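Local atomic coordinates of ethylbenzene dehydrogenase alpha-subunit (PDB entry 2IVF), a protein that belongs to the molybdopterin oxidoreductase family and binds a molybdenum atom, the dinucleotides MGD and MD1, and an iron/sulfur cluster. Residues A[223-228]-A[478-482]; A[233-237]-A[956-960]; A[447-452]-A[964-968]. All blocks are in the same frame, centred on the assembly; numbering follows the deposited sequence.

Contact 1 (A[223-228]-A[478-482]); sequences DTYMGA and AFAWA. With MO (molybdenum atom), chain L; MGD (2-amino-5,6-dimercapto-7-methyl-3,7,8a,9-tetrahydro-8-oxa-1,3,9,10-tetraaza-anthracen-4-one guanosine dinucleotide), chain M.
The ring of Tyr225 lies flat over the ring of Phe479 in an offset stack, with centroids 3.8 Å apart and planes inclined by only 8°. The two side chains run past each other in opposite directions: Tyr225 CE2 comes within 3.4 Å of Phe479 CG, and Tyr225 OH ends 3.3 Å from Phe479 CB, at the root of its neighbour. Phe479 reaches this position with CG lodged between its backbone N and carbonyl carbon (chi1 39°). At the edge of the same Phe479 ring sits Ala228, whose CB is 3.8 Å from Phe479 CZ; it belongs to the first turn of helix 226-232, for which Tyr225 is the N-cap residue.

Tyr225 also presents its edge to the face of Trp481. The planes of the Tyr225 ring and the five-membered ring of Trp481 stand at 90°, a T-shaped pair. Farther along the indole, Trp481 CZ2 lies 3.4 Å from Asp223 O. A water in the indole plane accepts from Trp481 NE1 at 3.0 Å and donates to Asp223 O at 2.7 Å. A second water donates to Tyr225 OH and accepts from Ala480 N, while Ile444 O provides the phenol with a further hydrogen bond, so rotation of the hydroxyl is restrained from two directions.

These contacts back the residue that enters the metal site. Asp223 OD2 binds the molybdenum at 2.0 Å, beside S12 and S13 of MGD, with S12 and S13 of MD1 completing the second pair, whereas OD1 forms a salt bridge with Lys450. The result is a single-oxygen aspartate ligand with a three-ring aromatic cluster behind it, at a molybdenum held by two dithiolene ligands, the arrangement that defines the dimethyl sulfoxide reductase family.

Contact 2 (A[233-237]-A[956-960]); sequences GKMHM and FMNGS
Asn958 turns its CG opposite its own carbonyl carbon (chi1 -68°), and His236 makes the same choice, which brings the amide nitrogen to the imidazole. Met235 does otherwise: its CG is held between backbone N and carbonyl carbon (chi1 69°), and a bend at the last torsion curls the thioether around the amide oxygen of Asn958. The two halves of one amide thus meet two consecutive residues.

The nitrogen half is held by two directed bonds. Asn958 ND2 donates to His236 NE2 over 3.2 Å, with an angle of 171° at the hydrogen. The acceptor lies in the amide plane, but the donor stands somewhat tilted from the imidazole plane. The same nitrogen donates to Phe956 O at 2.7 Å, again within the amide plane, so both amide hydrogens are used and the orientation of the group is fixed. Met957 CE approaches the imidazole obliquely, 3.5 Å from His236 NE2, the methionine crossing the histidine at about a right angle.

On the oxygen side, Met235 CG is 3.1 Å and Met235 CE 3.2 Å from Asn958 OD1, a close carbon-to-oxygen fit. A water donates to Asn958 OD1 at 2.9 Å and accepts from Met235 N at 2.7 Å, linking backbone to side chain across the contact.

His236 is the centre of an inverse gamma turn, and its ring stacks on Trp481. Its ND1 is hydrogen-bonded to Trp481 O, a carbonyl that can only accept. Because NE2 is itself an acceptor from Asn958, the pattern is consistent with a neutral imidazole carrying its hydrogen on ND1: a buried ring with both nitrogens engaged and a tautomer that its two partners would favour.

Contact 3 (A[447-452]-A[964-968]); sequences SSAKSY and VTDRG. With MD1 (phosphoric acid 4-(2-amino-4-oxo-3,4,5,6,-tetrahydro-pteridin-6-yl)-2-hydroxy-3,4-dimercapto-but-3-en-yl ester guanylate ester), chain N.
Over one face of the Arg967 guanidinium lies Lys450 CD, toward the rim, while Ser447 OG and MD1 O14 occupy the edge in its plane. A bend at the second torsion of Arg967 (chi2 -74°) leads the guanidinium to both. Arg967 NE donates to Ser447 OG at 2.8 Å with a nearly straight angle of 166°, and Arg967 NH2 donates to MD1 O14, also at 2.8 Å. A third grip comes from its neighbour in sequence: Arg967 NH1 forms a salt bridge with Asp966 OD1, 2.7 Å away, on the syn lone pair and tilted from the guanidinium plane. Ser447 OG and Arg967 NH2 additionally reach the phosphate oxygen O2B of MGD, so this arginine spans both dinucleotides.

Lys450 and Arg967 run side by side in the same direction, Lys450 CB being 3.5 Å from Arg967 CG. Lys450 CE passes 3.2 Å from MD1 N15, and NZ hydrogen-bonds to Gly222 O and Phe446 O. Behind them, Arg967 N donates to Lys450 O at 2.9 Å, and one water joins Tyr452 N to the carbonyls of Thr965 and Arg967. Val964 CG2 fits 3.3 Å from Ala449 O.

Residues 447-452, with a type I turn from Ser448 to Ser451, connect strand 440-444, outermost in a parallel four-stranded sheet, to helix 454-467; residues 964-968 lead into strand 969-975 of the C-terminal six-stranded sheet.

Along the chain the segments come in the order 223-228, 233-237, 447-452, 478-482, 956-960 and 964-968, so every pair of contacts crosses. Helix 226-232 starts in contact 1 and ends just before 233-237 of contact 2; their centres are about 8 Å apart, and Trp481 N is 3.0 Å from Met237 O, a probable hydrogen bond. Contact 3 is centred about 14 Å from contact 1, with Thr224 O packed 3.1 Å from Ala449 CB. Contacts 2 and 3 are about 17 Å apart between centres yet share the loop between strands 915-917 and 969-975. It meets the molybdopterin oxidoreductase region twice: at the dinucleotides in contact 3, and away from them in contact 2.

Contact 1 (A[223-228]-A[478-482])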
loop_
_atom_site.group_PDB
_atom_site.type_symbol
_atom_site.label_atom_id
_atom_site.label_comp_id
_atom_site.label_asym_id
_atom_site.label_seq_id
_atom_site.Cartn_x
_atom_site.Cartn_y
_atom_site.Cartn_z
ATOM N N ASP A 223 6.757 3.635 -16.994
ATOM C CA ASP A 223 5.366 4.096 -17.012
ATOM C C ASP A 223 5.055 4.851 -18.280
ATOM O O ASP A 223 5.267 6.054 -18.380
ATOM C CB ASP A 223 5.079 5.029 -15.867
ATOM C CG ASP A 223 5.149 4.331 -14.544
ATOM O OD1 ASP A 223 5.022 3.106 -14.553
ATOM O OD2 ASP A 223 5.352 5.010 -13.519
ATOM N N THR A 224 4.566 4.115 -19.239
ATOM C CA THR A 224 4.318 4.610 -20.565
ATOM C C THR A 224 3.267 3.721 -21.210
ATOM O O THR A 224 3.017 2.627 -20.731
ATOM C CB THR A 224 5.551 4.530 -21.402
ATOM O OG1 THR A 224 5.290 5.237 -22.601
ATOM C CG2 THR A 224 5.822 3.090 -21.727
ATOM N N TYR A 225 2.630 4.194 -22.268
ATOM C CA TYR A 225 1.709 3.341 -23.031
ATOM C C TYR A 225 2.082 3.477 -24.470
ATOM O O TYR A 225 1.528 4.281 -25.229
ATOM C CB TYR A 225 0.281 3.750 -22.780
ATOM C CG TYR A 225 -0.155 3.617 -21.344
ATOM C CD1 TYR A 225 -0.447 2.374 -20.788
ATOM C CD2 TYR A 225 -0.331 4.736 -20.559
ATOM C CE1 TYR A 225 -0.887 2.270 -19.485
ATOM C CE2 TYR A 225 -0.769 4.640 -19.255
ATOM C CZ TYR A 225 -1.017 3.412 -18.705
ATOM O OH TYR A 225 -1.463 3.346 -17.397
ATOM N N MET A 226 3.088 2.717 -24.840
ATOM C CA MET A 226 3.681 2.871 -26.187
ATOM C C MET A 226 2.727 2.426 -27.280
ATOM O O MET A 226 2.803 2.898 -28.416
ATOM C CB MET A 226 5.010 2.149 -26.253
ATOM C CG MET A 226 6.086 2.852 -25.413
ATOM S SD MET A 226 6.517 4.421 -26.174
ATOM C CE MET A 226 7.617 3.885 -27.492
ATOM N N GLY A 227 1.796 1.536 -26.932
ATOM C CA GLY A 227 0.793 1.081 -27.861
ATOM C C GLY A 227 -0.242 2.168 -28.130
ATOM O O GLY A 227 -0.738 2.331 -29.236
ATOM N N ALA A 228 -0.571 2.910 -27.096
ATOM C CA ALA A 228 -1.406 4.080 -27.269
ATOM C C ALA A 228 -0.632 5.093 -28.111
ATOM O O ALA A 228 -1.148 5.673 -29.072
ATOM C CB ALA A 228 -1.760 4.677 -25.880
ATOM N N ALA A 478 -8.861 4.353 -20.858
ATOM C CA ALA A 478 -7.925 3.215 -20.744
ATOM C C ALA A 478 -6.950 3.307 -19.577
ATOM O O ALA A 478 -6.335 2.351 -19.266
ATOM C CB ALA A 478 -7.166 2.993 -22.071
ATOM N N PHE A 479 -6.767 4.490 -18.996
ATOM C CA PHE A 479 -5.773 4.766 -17.997
ATOM C C PHE A 479 -5.969 6.204 -17.506
ATOM O O PHE A 479 -6.900 6.884 -17.933
ATOM C CB PHE A 479 -4.334 4.496 -18.483
ATOM C CG PHE A 479 -4.057 4.893 -19.919
ATOM C CD1 PHE A 479 -3.998 6.226 -20.318
ATOM C CD2 PHE A 479 -3.776 3.914 -20.864
ATOM C CE1 PHE A 479 -3.699 6.550 -21.629
ATOM C CE2 PHE A 479 -3.469 4.240 -22.167
ATOM C CZ PHE A 479 -3.446 5.551 -22.555
ATOM N N ALA A 480 -5.099 6.667 -16.607
ATOM C CA ALA A 480 -5.193 7.995 -16.048
ATOM C C ALA A 480 -3.852 8.697 -16.205
ATOM O O ALA A 480 -3.115 8.854 -15.246
ATOM C CB ALA A 480 -5.569 7.914 -14.608
ATOM N N TRP A 481 -3.568 9.162 -17.412
ATOM C CA TRP A 481 -2.250 9.679 -17.732
ATOM C C TRP A 481 -2.329 11.085 -18.312
ATOM O O TRP A 481 -1.436 11.519 -18.992
ATOM C CB TRP A 481 -1.638 8.700 -18.722
ATOM C CG TRP A 481 -0.175 8.621 -18.731
ATOM C CD1 TRP A 481 0.630 8.596 -19.830
ATOM C CD2 TRP A 481 0.687 8.516 -17.603
ATOM N NE1 TRP A 481 1.945 8.495 -19.453
ATOM C CE2 TRP A 481 2.001 8.444 -18.087
ATOM C CE3 TRP A 481 0.478 8.473 -16.231
ATOM C CZ2 TRP A 481 3.079 8.354 -17.257
ATOM C CZ3 TRP A 481 1.565 8.364 -15.403
ATOM C CH2 TRP A 481 2.844 8.306 -15.914
ATOM N N ALA A 482 -3.451 11.758 -18.109
ATOM C CA ALA A 482 -3.592 13.176 -18.411
ATOM C C ALA A 482 -3.338 13.939 -17.112
ATOM O O ALA A 482 -3.940 13.651 -16.092
ATOM C CB ALA A 482 -4.976 13.463 -18.936
HETATM MO MO MO L . 5.481 4.428 -11.566
HETATM P PB MGD M . 1.174 -2.900 -11.257
HETATM O O1B MGD M . 1.236 -2.776 -9.775
HETATM O O2B MGD M . 2.468 -3.193 -11.925
HETATM O O3B MGD M . 0.542 -1.676 -12.024
HETATM O O3A MGD M . 0.245 0.257 -10.392
HETATM P PA MGD M . -0.515 -0.537 -11.547
HETATM O O1A MGD M . -1.723 -1.086 -10.921
HETATM O O2A MGD M . -0.670 0.309 -12.716
HETATM O "O5'" MGD M . 0.138 -4.061 -11.661
HETATM C "C5'" MGD M . 0.281 -5.362 -11.072
HETATM C "C4'" MGD M . -0.585 -6.372 -11.820
HETATM O "O4'" MGD M . -0.066 -6.584 -13.125
HETATM C "C3'" MGD M . -0.298 -7.671 -11.103
HETATM O "O3'" MGD M . -1.295 -7.822 -10.101
HETATM C "C2'" MGD M . -0.432 -8.712 -12.222
HETATM O "O2'" MGD M . -1.577 -9.548 -11.974
HETATM C "C1'" MGD M . -0.616 -7.860 -13.489
HETATM N N9 MGD M . 0.183 -8.449 -14.590
HETATM C C8 MGD M . 1.493 -8.738 -14.608
HETATM N N7 MGD M . 1.856 -9.216 -15.804
HETATM C C5 MGD M . 0.732 -9.210 -16.566
HETATM C C6 MGD M . 0.401 -9.592 -17.858
HETATM O O6 MGD M . 1.185 -10.094 -18.673
HETATM N N1 MGD M . -0.923 -9.405 -18.267
HETATM C C2 MGD M . -1.945 -8.887 -17.457
HETATM N N2 MGD M . -3.225 -8.758 -17.949
HETATM N N3 MGD M . -1.597 -8.503 -16.221
HETATM C C4 MGD M . -0.315 -8.681 -15.779
HETATM C C10 MGD M . 1.450 0.890 -10.626
HETATM C C11 MGD M . 1.374 2.285 -10.056
HETATM O O11 MGD M . 1.083 2.178 -8.724
HETATM C C12 MGD M . 2.619 3.150 -10.304
HETATM S S12 MGD M . 3.568 3.011 -11.778
HETATM C C13 MGD M . 3.005 4.064 -9.357
HETATM S S13 MGD M . 4.391 5.056 -9.651
HETATM C C14 MGD M . 2.257 4.192 -8.074
HETATM N N15 MGD M . 3.034 3.433 -7.053
HETATM C C16 MGD M . 2.403 2.838 -5.944
HETATM C C17 MGD M . 3.094 2.258 -4.911
HETATM O O17 MGD M . 4.347 2.207 -4.911
HETATM N N18 MGD M . 2.351 1.690 -3.857
HETATM C C19 MGD M . 0.992 1.712 -3.812
HETATM N N19 MGD M . 0.382 1.133 -2.759
HETATM N N20 MGD M . 0.352 2.255 -4.858
HETATM C C21 MGD M . 1.014 2.830 -5.875
HETATM N N22 MGD M . 0.319 3.397 -6.939
HETATM C C23 MGD M . 0.871 3.511 -8.257
HETATM O O HOH W 1 4.893 8.272 -19.866
HETATM O O HOH W 2 -2.587 5.485 -15.560
#

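Contact 2 (A[233-237]-A[956-960])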
loop_
_atom_site.group_PDB
_atom_site.type_symbol
_atom_site.label_atom_id
_atom_site.label_comp_id
_atom_site.label_asym_id
_atom_site.label_seq_id
_atom_site.Cartn_x
_atom_site.Cartn_y
_atom_site.Cartn_z
ATOM N N GLY A 233 -0.929 8.329 -31.455
ATOM C CA GLY A 233 0.080 9.391 -31.581
ATOM C C GLY A 233 0.216 10.117 -30.259
ATOM O O GLY A 233 0.919 11.089 -30.190
ATOM N N LYS A 234 -0.443 9.641 -29.188
ATOM C CA LYS A 234 -0.263 10.259 -27.872
ATOM C C LYS A 234 -0.712 9.342 -26.772
ATOM O O LYS A 234 -1.430 8.379 -27.014
ATOM C CB LYS A 234 -1.005 11.607 -27.765
ATOM C CG LYS A 234 -2.535 11.495 -27.646
ATOM C CD LYS A 234 -3.185 11.214 -28.961
ATOM C CE LYS A 234 -4.716 11.379 -28.895
ATOM N NZ LYS A 234 -5.161 12.798 -28.621
ATOM N N MET A 235 -0.286 9.639 -25.550
ATOM C CA MET A 235 -0.611 8.784 -24.434
ATOM C C MET A 235 -1.127 9.535 -23.238
ATOM O O MET A 235 -1.573 8.920 -22.308
ATOM C CB MET A 235 0.570 7.890 -24.033
ATOM C CG MET A 235 1.733 8.581 -23.420
ATOM S SD MET A 235 3.104 7.426 -23.014
ATOM C CE MET A 235 3.962 7.415 -24.576
ATOM N N HIS A 236 -1.057 10.856 -23.267
ATOM C CA HIS A 236 -1.409 11.635 -22.114
ATOM C C HIS A 236 -2.910 11.880 -22.080
ATOM O O HIS A 236 -3.372 13.006 -22.214
ATOM C CB HIS A 236 -0.606 12.908 -22.080
ATOM C CG HIS A 236 0.749 12.703 -21.512
ATOM N ND1 HIS A 236 0.943 12.104 -20.287
ATOM C CD2 HIS A 236 1.979 12.969 -22.007
ATOM C CE1 HIS A 236 2.241 12.016 -20.048
ATOM N NE2 HIS A 236 2.892 12.539 -21.073
ATOM N N MET A 237 -3.652 10.794 -21.906
ATOM C CA MET A 237 -5.118 10.817 -21.899
ATOM C C MET A 237 -5.490 10.174 -20.600
ATOM O O MET A 237 -4.776 9.296 -20.137
ATOM C CB MET A 237 -5.680 10.013 -23.044
ATOM C CG MET A 237 -5.151 10.466 -24.417
ATOM S SD MET A 237 -5.808 9.379 -25.685
ATOM C CE MET A 237 -4.737 7.959 -25.472
ATOM N N PHE A 956 9.709 14.427 -23.793
ATOM C CA PHE A 956 9.792 14.096 -22.377
ATOM C C PHE A 956 8.656 13.145 -21.974
ATOM O O PHE A 956 7.486 13.393 -22.290
ATOM C CB PHE A 956 9.773 15.385 -21.562
ATOM C CG PHE A 956 9.805 15.183 -20.057
ATOM C CD1 PHE A 956 10.689 14.295 -19.463
ATOM C CD2 PHE A 956 8.982 15.947 -19.243
ATOM C CE1 PHE A 956 10.720 14.137 -18.072
ATOM C CE2 PHE A 956 9.010 15.786 -17.848
ATOM C CZ PHE A 956 9.882 14.877 -17.278
ATOM N N MET A 957 9.050 12.060 -21.294
ATOM C CA MET A 957 8.194 10.974 -20.826
ATOM C C MET A 957 7.572 10.085 -21.897
ATOM O O MET A 957 6.854 9.116 -21.571
ATOM C CB MET A 957 7.102 11.529 -19.912
ATOM C CG MET A 957 7.659 12.345 -18.772
ATOM S SD MET A 957 6.371 12.954 -17.687
ATOM C CE MET A 957 5.367 13.708 -18.945
ATOM N N ASN A 958 7.845 10.380 -23.161
ATOM C CA ASN A 958 7.142 9.754 -24.259
ATOM C C ASN A 958 8.093 9.267 -25.331
ATOM O O ASN A 958 8.699 10.043 -26.024
ATOM C CB ASN A 958 6.181 10.757 -24.905
ATOM C CG ASN A 958 5.047 11.119 -24.014
ATOM O OD1 ASN A 958 3.940 10.596 -24.166
ATOM N ND2 ASN A 958 5.304 11.998 -23.048
ATOM N N GLY A 959 8.208 7.964 -25.472
ATOM C CA GLY A 959 8.971 7.412 -26.582
ATOM C C GLY A 959 10.349 6.983 -26.136
ATOM O O GLY A 959 10.701 7.117 -24.973
ATOM N N SER A 960 11.110 6.466 -27.097
ATOM C CA SER A 960 12.431 5.864 -26.854
ATOM C C SER A 960 12.249 4.519 -26.105
ATOM O O SER A 960 11.197 4.266 -25.499
ATOM C CB SER A 960 13.385 6.824 -26.129
ATOM O OG SER A 960 13.288 6.722 -24.729
HETATM O O HOH W 3 1.443 11.741 -25.196
#

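Contact 3 (A[447-452]-A[964-968])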
loop_
_atom_site.group_PDB
_atom_site.type_symbol
_atom_site.label_atom_id
_atom_site.label_comp_id
_atom_site.label_asym_id
_atom_site.label_seq_id
_atom_site.Cartn_x
_atom_site.Cartn_y
_atom_site.Cartn_z
ATOM N N SER A 447 2.146 -2.387 -15.495
ATOM C CA SER A 447 2.746 -3.657 -15.876
ATOM C C SER A 447 2.749 -3.836 -17.381
ATOM O O SER A 447 3.503 -4.656 -17.892
ATOM C CB SER A 447 2.015 -4.826 -15.229
ATOM O OG SER A 447 2.477 -5.032 -13.897
ATOM N N SER A 448 1.874 -3.139 -18.100
ATOM C CA SER A 448 1.892 -3.274 -19.576
ATOM C C SER A 448 3.216 -2.741 -20.105
ATOM O O SER A 448 3.933 -3.367 -20.957
ATOM C CB SER A 448 0.737 -2.479 -20.194
ATOM O OG SER A 448 0.730 -2.643 -21.619
ATOM N N ALA A 449 3.575 -1.552 -19.632
ATOM C CA ALA A 449 4.833 -0.954 -20.131
ATOM C C ALA A 449 6.035 -1.761 -19.701
ATOM O O ALA A 449 7.061 -1.752 -20.348
ATOM C CB ALA A 449 4.994 0.467 -19.643
ATOM N N LYS A 450 5.912 -2.486 -18.602
ATOM C CA LYS A 450 6.991 -3.317 -18.134
ATOM C C LYS A 450 6.953 -4.696 -18.755
ATOM O O LYS A 450 7.617 -5.605 -18.266
ATOM C CB LYS A 450 6.922 -3.388 -16.631
ATOM C CG LYS A 450 7.123 -2.006 -16.019
ATOM C CD LYS A 450 6.818 -1.973 -14.538
ATOM C CE LYS A 450 6.861 -0.593 -13.969
ATOM N NZ LYS A 450 5.712 0.238 -14.366
ATOM N N SER A 451 6.177 -4.877 -19.822
ATOM C CA SER A 451 6.209 -6.127 -20.585
ATOM C C SER A 451 6.909 -5.815 -21.889
ATOM O O SER A 451 6.652 -4.789 -22.486
ATOM C CB SER A 451 4.807 -6.657 -20.856
ATOM O OG SER A 451 4.033 -6.746 -19.649
ATOM N N TYR A 452 7.765 -6.710 -22.345
ATOM C CA TYR A 452 8.551 -6.464 -23.563
ATOM C C TYR A 452 7.669 -6.020 -24.723
ATOM O O TYR A 452 7.981 -5.054 -25.448
ATOM C CB TYR A 452 9.274 -7.733 -23.939
ATOM C CG TYR A 452 10.372 -7.609 -24.962
ATOM C CD1 TYR A 452 10.076 -7.583 -26.315
ATOM C CD2 TYR A 452 11.710 -7.610 -24.583
ATOM C CE1 TYR A 452 11.102 -7.531 -27.280
ATOM C CE2 TYR A 452 12.730 -7.559 -25.539
ATOM C CZ TYR A 452 12.425 -7.506 -26.872
ATOM O OH TYR A 452 13.467 -7.505 -27.826
ATOM N N VAL A 964 12.883 -1.600 -19.161
ATOM C CA VAL A 964 11.929 -1.757 -18.047
ATOM C C VAL A 964 11.136 -3.051 -18.136
ATOM O O VAL A 964 10.220 -3.253 -17.374
ATOM C CB VAL A 964 10.932 -0.598 -18.001
ATOM C CG1 VAL A 964 11.662 0.787 -17.830
ATOM C CG2 VAL A 964 9.964 -0.599 -19.226
ATOM N N THR A 965 11.505 -3.893 -19.089
ATOM C CA THR A 965 10.723 -5.046 -19.534
ATOM C C THR A 965 10.909 -6.256 -18.634
ATOM O O THR A 965 11.229 -7.350 -19.086
ATOM C CB THR A 965 11.127 -5.411 -20.947
ATOM O OG1 THR A 965 12.532 -5.701 -20.978
ATOM C CG2 THR A 965 10.828 -4.198 -21.901
ATOM N N ASP A 966 10.656 -6.057 -17.362
ATOM C CA ASP A 966 10.886 -7.079 -16.365
ATOM C C ASP A 966 9.755 -8.120 -16.188
ATOM O O ASP A 966 9.956 -9.159 -15.553
ATOM C CB ASP A 966 11.173 -6.431 -15.008
ATOM C CG ASP A 966 10.019 -5.659 -14.488
ATOM O OD1 ASP A 966 8.993 -6.286 -14.088
ATOM O OD2 ASP A 966 10.162 -4.430 -14.368
ATOM N N ARG A 967 8.565 -7.834 -16.713
ATOM C CA ARG A 967 7.440 -8.678 -16.476
ATOM C C ARG A 967 7.546 -9.872 -17.424
ATOM O O ARG A 967 7.541 -9.715 -18.674
ATOM C CB ARG A 967 6.137 -7.891 -16.708
ATOM C CG ARG A 967 5.940 -6.656 -15.848
ATOM C CD ARG A 967 5.585 -7.072 -14.398
ATOM N NE ARG A 967 5.043 -5.989 -13.593
ATOM C CZ ARG A 967 5.722 -5.237 -12.735
ATOM N NH1 ARG A 967 7.014 -5.413 -12.528
ATOM N NH2 ARG A 967 5.086 -4.301 -12.053
ATOM N N GLY A 968 7.710 -11.064 -16.841
ATOM C CA GLY A 968 7.799 -12.272 -17.611
ATOM C C GLY A 968 9.221 -12.753 -17.804
ATOM O O GLY A 968 9.461 -13.722 -18.502
HETATM P PB MD1 N . 12.020 5.197 -7.128
HETATM O O3B MD1 N . 11.446 4.801 -5.708
HETATM O O1B MD1 N . 11.479 6.542 -7.456
HETATM O O2B MD1 N . 13.451 4.852 -7.285
HETATM O O3A MD1 N . 11.262 4.161 -8.059
HETATM C C10 MD1 N . 9.980 4.440 -8.662
HETATM C C11 MD1 N . 9.578 3.118 -9.297
HETATM O O11 MD1 N . 9.101 2.318 -8.161
HETATM C C12 MD1 N . 8.431 3.323 -10.250
HETATM S S12 MD1 N . 7.480 4.745 -10.227
HETATM C C13 MD1 N . 8.057 2.342 -11.132
HETATM S S13 MD1 N . 6.742 2.518 -12.176
HETATM C C14 MD1 N . 8.791 1.061 -11.262
HETATM N N15 MD1 N . 8.095 -0.153 -10.999
HETATM C C16 MD1 N . 8.749 -1.358 -10.976
HETATM C C15 MD1 N . 7.976 -2.496 -10.835
HETATM O O14 MD1 N . 6.721 -2.433 -10.743
HETATM N N17 MD1 N . 8.680 -3.652 -10.735
HETATM C C17 MD1 N . 10.071 -3.683 -10.846
HETATM N N16 MD1 N . 10.648 -4.873 -10.761
HETATM N N18 MD1 N . 10.783 -2.560 -11.031
HETATM C C20 MD1 N . 10.138 -1.415 -11.102
HETATM N N8 MD1 N . 10.848 -0.282 -11.340
HETATM C C7 MD1 N . 10.296 1.046 -11.368
HETATM P PA MD1 N . 12.125 4.606 -4.262
HETATM O O1A MD1 N . 11.013 4.818 -3.285
HETATM O O2A MD1 N . 12.794 3.286 -4.250
HETATM O "O5'" MD1 N . 13.214 5.740 -4.117
HETATM C "C5'" MD1 N . 12.726 7.066 -3.944
HETATM C "C4'" MD1 N . 13.395 7.692 -2.791
HETATM O "O4'" MD1 N . 12.703 8.925 -2.632
HETATM C "C1'" MD1 N . 12.799 9.207 -1.235
HETATM N N9 MD1 N . 11.830 10.199 -0.749
HETATM C C4 MD1 N . 12.159 11.447 -0.452
HETATM N N3 MD1 N . 13.360 12.068 -0.542
HETATM C C2 MD1 N . 13.476 13.352 -0.202
HETATM N N2 MD1 N . 14.673 13.989 -0.304
HETATM N N1 MD1 N . 12.367 13.990 0.319
HETATM C C6 MD1 N . 11.123 13.419 0.440
HETATM O O6 MD1 N . 10.183 14.100 0.851
HETATM C C5 MD1 N . 11.002 12.083 0.028
HETATM N N7 MD1 N . 10.016 11.194 0.009
HETATM C C8 MD1 N . 10.530 10.059 -0.474
HETATM C "C2'" MD1 N . 12.539 7.867 -0.553
HETATM O "O2'" MD1 N . 13.095 7.777 0.781
HETATM C "C3'" MD1 N . 13.129 6.848 -1.539
HETATM O "O3'" MD1 N . 14.375 6.280 -1.055
HETATM O O HOH W 4 8.967 -8.593 -20.472
#